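PDB 4EGW: Cobalt/magnesium transport protein CorA from Methanocaldococcus jannaschii, which mediates the influx of magnesium ions as a homopentameric channel that closes when cytoplasmic magnesium is high and opens when it is low. Local coordinates for residues Y100-T111 with T205-N216. Residues are numbered along the deposited sequence; the frame is centred on the assembly and turned at random.
Sequences YKAPLFEEDITT and TLVYFHKSLIAN
With chi1 at -82° the CG of Asn216 stands anti to its own carbonyl carbon, and a chi2 near zero lays the amide almost flat against the ring of Tyr100. The two planes are 17° apart. In that pose the amide reads both backbone polar groups of Lys101, N and O, much as a neighbouring strand would: Lys101 N donates to Asn216 OD1 over 2.8 Å, and Asn216 ND2 returns a bond to Lys101 O, also 2.8 Å long. Both bonds lie in the plane of the accepting carbonyl, on a lone pair. Lys101 O gains a second partner in Tyr169 OH of helix 156-186. Since OD1 sits over the middle of the Tyr100 ring, an alanine here would probably leave one side of the Asn216 amide without its aromatic cover and freer to tilt away from Lys101.

The pair illustrates how a side-chain amide from a helix can satisfy a strand's backbone N-H and C=O together. Strands 96-104 and 110-119 are neighbours in the mixed sheet of the CorA cytoplasmic domain, and their hairpin end rests on helix 193-225, the axis of strand 100-104 running at 142° to that of segment 205-216, 7.6 Å away at closest. One helical turn before Asn216, Ser212 OG and Thr111 OG1 come within 2.3 Å, too short to be taken at face value; the hydroxyls are probably hydrogen-bonded, with the donor undecided and the exact length doubtful. The aliphatic part of Lys101 passes beside the serine and carries NZ on to Glu83 O. Phe209 takes Thr111 CG2 at its ring edge, 3.4 Å from CD1, and Ile109 CG2 and Pro103 CB near CZ. Thr110 instead sets CB over the face of Tyr208, a CH-pi contact 3.6 Å from the centroid. Near the turn, Thr205 OG1 donates to Ile109 O across 2.9 Å, the donor tilted out of the carbonyl plane.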
# COMPACT_ATOMS: atom_id res chain seq x y z
N TYR A 100 -17.80 8.56 -1.86
CA TYR A 100 -16.89 7.44 -1.75
C TYR A 100 -16.60 7.17 -0.30
O TYR A 100 -16.59 8.09 0.52
CB TYR A 100 -15.61 7.77 -2.49
CG TYR A 100 -14.96 6.59 -3.14
CD1 TYR A 100 -15.45 6.06 -4.32
CD2 TYR A 100 -13.83 6.01 -2.58
CE1 TYR A 100 -14.85 4.97 -4.92
CE2 TYR A 100 -13.21 4.92 -3.17
CZ TYR A 100 -13.72 4.41 -4.34
OH TYR A 100 -13.11 3.33 -4.93
N LYS A 101 -16.39 5.90 0.04
CA LYS A 101 -16.07 5.51 1.41
C LYS A 101 -14.57 5.35 1.61
O LYS A 101 -13.93 4.51 0.97
CB LYS A 101 -16.78 4.22 1.81
CG LYS A 101 -18.25 4.41 2.14
CD LYS A 101 -18.49 4.79 3.59
CE LYS A 101 -19.94 5.10 3.79
NZ LYS A 101 -20.16 5.47 5.20
N ALA A 102 -14.03 6.13 2.52
CA ALA A 102 -12.62 6.07 2.84
C ALA A 102 -12.47 5.64 4.29
O ALA A 102 -13.33 5.93 5.13
CB ALA A 102 -12.01 7.42 2.64
N PRO A 103 -11.38 4.93 4.60
CA PRO A 103 -11.10 4.52 5.97
C PRO A 103 -11.10 5.72 6.93
O PRO A 103 -10.70 6.82 6.57
CB PRO A 103 -9.69 3.90 5.87
CG PRO A 103 -9.56 3.48 4.45
CD PRO A 103 -10.29 4.55 3.68
N LEU A 104 -11.57 5.49 8.15
CA LEU A 104 -11.66 6.53 9.17
C LEU A 104 -10.99 5.98 10.41
O LEU A 104 -11.24 4.85 10.83
CB LEU A 104 -13.12 6.83 9.48
CG LEU A 104 -13.41 7.71 10.69
CD1 LEU A 104 -12.74 9.05 10.54
CD2 LEU A 104 -14.91 7.86 10.92
N PHE A 105 -10.13 6.78 11.02
CA PHE A 105 -9.30 6.27 12.09
C PHE A 105 -9.71 6.84 13.44
O PHE A 105 -10.10 8.01 13.54
CB PHE A 105 -7.83 6.54 11.79
CG PHE A 105 -7.48 6.42 10.32
CD1 PHE A 105 -8.02 7.29 9.39
CD2 PHE A 105 -6.59 5.45 9.89
CE1 PHE A 105 -7.70 7.19 8.04
CE2 PHE A 105 -6.26 5.36 8.54
CZ PHE A 105 -6.82 6.22 7.62
N GLU A 106 -9.67 5.99 14.45
CA GLU A 106 -10.08 6.33 15.80
C GLU A 106 -9.37 5.34 16.70
O GLU A 106 -8.48 4.62 16.25
CB GLU A 106 -11.59 6.17 15.96
CG GLU A 106 -12.42 6.63 14.76
CD GLU A 106 -13.62 5.73 14.49
OE1 GLU A 106 -14.07 5.03 15.42
OE2 GLU A 106 -14.10 5.72 13.33
N GLU A 107 -9.76 5.29 17.97
CA GLU A 107 -9.35 4.17 18.80
C GLU A 107 -9.63 2.90 17.99
O GLU A 107 -8.80 2.01 17.91
CB GLU A 107 -10.15 4.14 20.11
CG GLU A 107 -9.88 2.91 20.98
CD GLU A 107 -10.99 2.63 21.97
OE1 GLU A 107 -12.08 2.21 21.53
OE2 GLU A 107 -10.78 2.83 23.19
N ASP A 108 -10.81 2.85 17.37
CA ASP A 108 -11.17 1.77 16.46
C ASP A 108 -11.46 2.32 15.06
O ASP A 108 -11.90 3.46 14.92
CB ASP A 108 -12.38 0.99 16.98
CG ASP A 108 -12.12 -0.51 17.07
OD1 ASP A 108 -11.13 -0.91 17.72
OD2 ASP A 108 -12.90 -1.29 16.48
N ILE A 109 -11.21 1.52 14.03
CA ILE A 109 -11.32 2.00 12.66
C ILE A 109 -12.68 1.69 12.03
O ILE A 109 -13.26 0.63 12.26
CB ILE A 109 -10.24 1.40 11.76
CG1 ILE A 109 -8.84 1.77 12.26
CG2 ILE A 109 -10.43 1.87 10.33
CD1 ILE A 109 -8.39 0.97 13.46
N THR A 110 -13.18 2.63 11.23
CA THR A 110 -14.38 2.43 10.43
C THR A 110 -14.18 3.20 9.12
O THR A 110 -13.06 3.59 8.81
CB THR A 110 -15.69 2.86 11.15
OG1 THR A 110 -15.68 4.27 11.39
CG2 THR A 110 -15.86 2.11 12.47
N THR A 111 -15.24 3.38 8.33
CA THR A 111 -15.12 4.19 7.13
C THR A 111 -16.09 5.35 7.18
O THR A 111 -17.00 5.38 7.99
CB THR A 111 -15.40 3.40 5.86
OG1 THR A 111 -16.78 3.03 5.83
CG2 THR A 111 -14.53 2.16 5.80
N THR A 205 -14.46 -3.26 12.53
CA THR A 205 -13.68 -2.59 11.50
C THR A 205 -14.01 -3.21 10.15
O THR A 205 -14.49 -2.52 9.25
CB THR A 205 -12.16 -2.69 11.76
OG1 THR A 205 -11.78 -1.78 12.80
CG2 THR A 205 -11.40 -2.37 10.50
N LEU A 206 -13.80 -4.52 10.04
CA LEU A 206 -13.99 -5.28 8.81
C LEU A 206 -15.37 -5.09 8.19
O LEU A 206 -15.50 -4.85 6.98
CB LEU A 206 -13.74 -6.77 9.06
CG LEU A 206 -12.38 -7.31 8.62
CD1 LEU A 206 -11.40 -6.18 8.33
CD2 LEU A 206 -11.82 -8.25 9.65
N VAL A 207 -16.41 -5.20 9.01
CA VAL A 207 -17.76 -4.99 8.54
C VAL A 207 -17.90 -3.69 7.74
O VAL A 207 -18.53 -3.67 6.69
CB VAL A 207 -18.76 -4.97 9.72
CG1 VAL A 207 -20.18 -4.83 9.21
CG2 VAL A 207 -18.62 -6.23 10.56
N TYR A 208 -17.30 -2.60 8.25
CA TYR A 208 -17.37 -1.28 7.62
C TYR A 208 -16.60 -1.29 6.31
O TYR A 208 -17.06 -0.77 5.29
CB TYR A 208 -16.79 -0.19 8.55
CG TYR A 208 -17.81 0.50 9.46
CD1 TYR A 208 -18.53 1.62 9.01
CD2 TYR A 208 -18.05 0.05 10.75
CE1 TYR A 208 -19.47 2.25 9.83
CE2 TYR A 208 -18.99 0.68 11.58
CZ TYR A 208 -19.69 1.78 11.12
OH TYR A 208 -20.62 2.40 11.94
N PHE A 209 -15.41 -1.88 6.35
CA PHE A 209 -14.61 -2.01 5.15
C PHE A 209 -15.34 -2.79 4.09
O PHE A 209 -15.32 -2.44 2.92
CB PHE A 209 -13.29 -2.71 5.45
CG PHE A 209 -12.24 -1.78 5.97
CD1 PHE A 209 -12.57 -0.51 6.39
CD2 PHE A 209 -10.91 -2.18 6.02
CE1 PHE A 209 -11.61 0.35 6.87
CE2 PHE A 209 -9.93 -1.34 6.50
CZ PHE A 209 -10.27 -0.07 6.92
N HIS A 210 -15.97 -3.87 4.49
CA HIS A 210 -16.51 -4.76 3.48
C HIS A 210 -17.69 -4.09 2.78
O HIS A 210 -17.76 -4.03 1.55
CB HIS A 210 -16.91 -6.08 4.08
CG HIS A 210 -17.03 -7.17 3.07
ND1 HIS A 210 -18.23 -7.49 2.46
CD2 HIS A 210 -16.09 -7.98 2.52
CE1 HIS A 210 -18.03 -8.47 1.60
NE2 HIS A 210 -16.74 -8.79 1.62
N LYS A 211 -18.60 -3.58 3.59
CA LYS A 211 -19.69 -2.75 3.10
C LYS A 211 -19.12 -1.65 2.21
O LYS A 211 -19.58 -1.46 1.08
CB LYS A 211 -20.41 -2.12 4.29
CG LYS A 211 -21.91 -2.32 4.33
CD LYS A 211 -22.51 -1.46 5.44
CE LYS A 211 -24.01 -1.31 5.32
NZ LYS A 211 -24.50 -0.18 6.17
N SER A 212 -18.11 -0.94 2.72
CA SER A 212 -17.55 0.23 2.04
C SER A 212 -16.94 -0.15 0.71
O SER A 212 -17.23 0.46 -0.31
CB SER A 212 -16.49 0.91 2.91
OG SER A 212 -17.07 1.76 3.88
N LEU A 213 -16.07 -1.15 0.74
CA LEU A 213 -15.38 -1.62 -0.45
C LEU A 213 -16.39 -2.12 -1.46
O LEU A 213 -16.19 -2.02 -2.66
CB LEU A 213 -14.40 -2.72 -0.08
CG LEU A 213 -13.33 -2.17 0.87
CD1 LEU A 213 -12.67 -3.27 1.68
CD2 LEU A 213 -12.30 -1.38 0.09
N ILE A 214 -17.50 -2.66 -0.96
CA ILE A 214 -18.57 -3.04 -1.86
C ILE A 214 -19.07 -1.78 -2.57
O ILE A 214 -19.04 -1.69 -3.80
CB ILE A 214 -19.72 -3.72 -1.12
CG1 ILE A 214 -19.29 -5.09 -0.61
CG2 ILE A 214 -20.87 -3.92 -2.06
CD1 ILE A 214 -18.87 -6.00 -1.73
N ALA A 215 -19.48 -0.79 -1.78
CA ALA A 215 -20.08 0.43 -2.30
C ALA A 215 -19.10 1.25 -3.17
O ALA A 215 -19.51 1.86 -4.17
CB ALA A 215 -20.62 1.27 -1.17
N ASN A 216 -17.83 1.27 -2.77
CA ASN A 216 -16.78 1.86 -3.58
C ASN A 216 -16.68 1.11 -4.89
O ASN A 216 -16.61 1.71 -5.97
CB ASN A 216 -15.43 1.73 -2.88
CG ASN A 216 -15.21 2.80 -1.85
OD1 ASN A 216 -16.09 3.62 -1.58
ND2 ASN A 216 -14.01 2.81 -1.25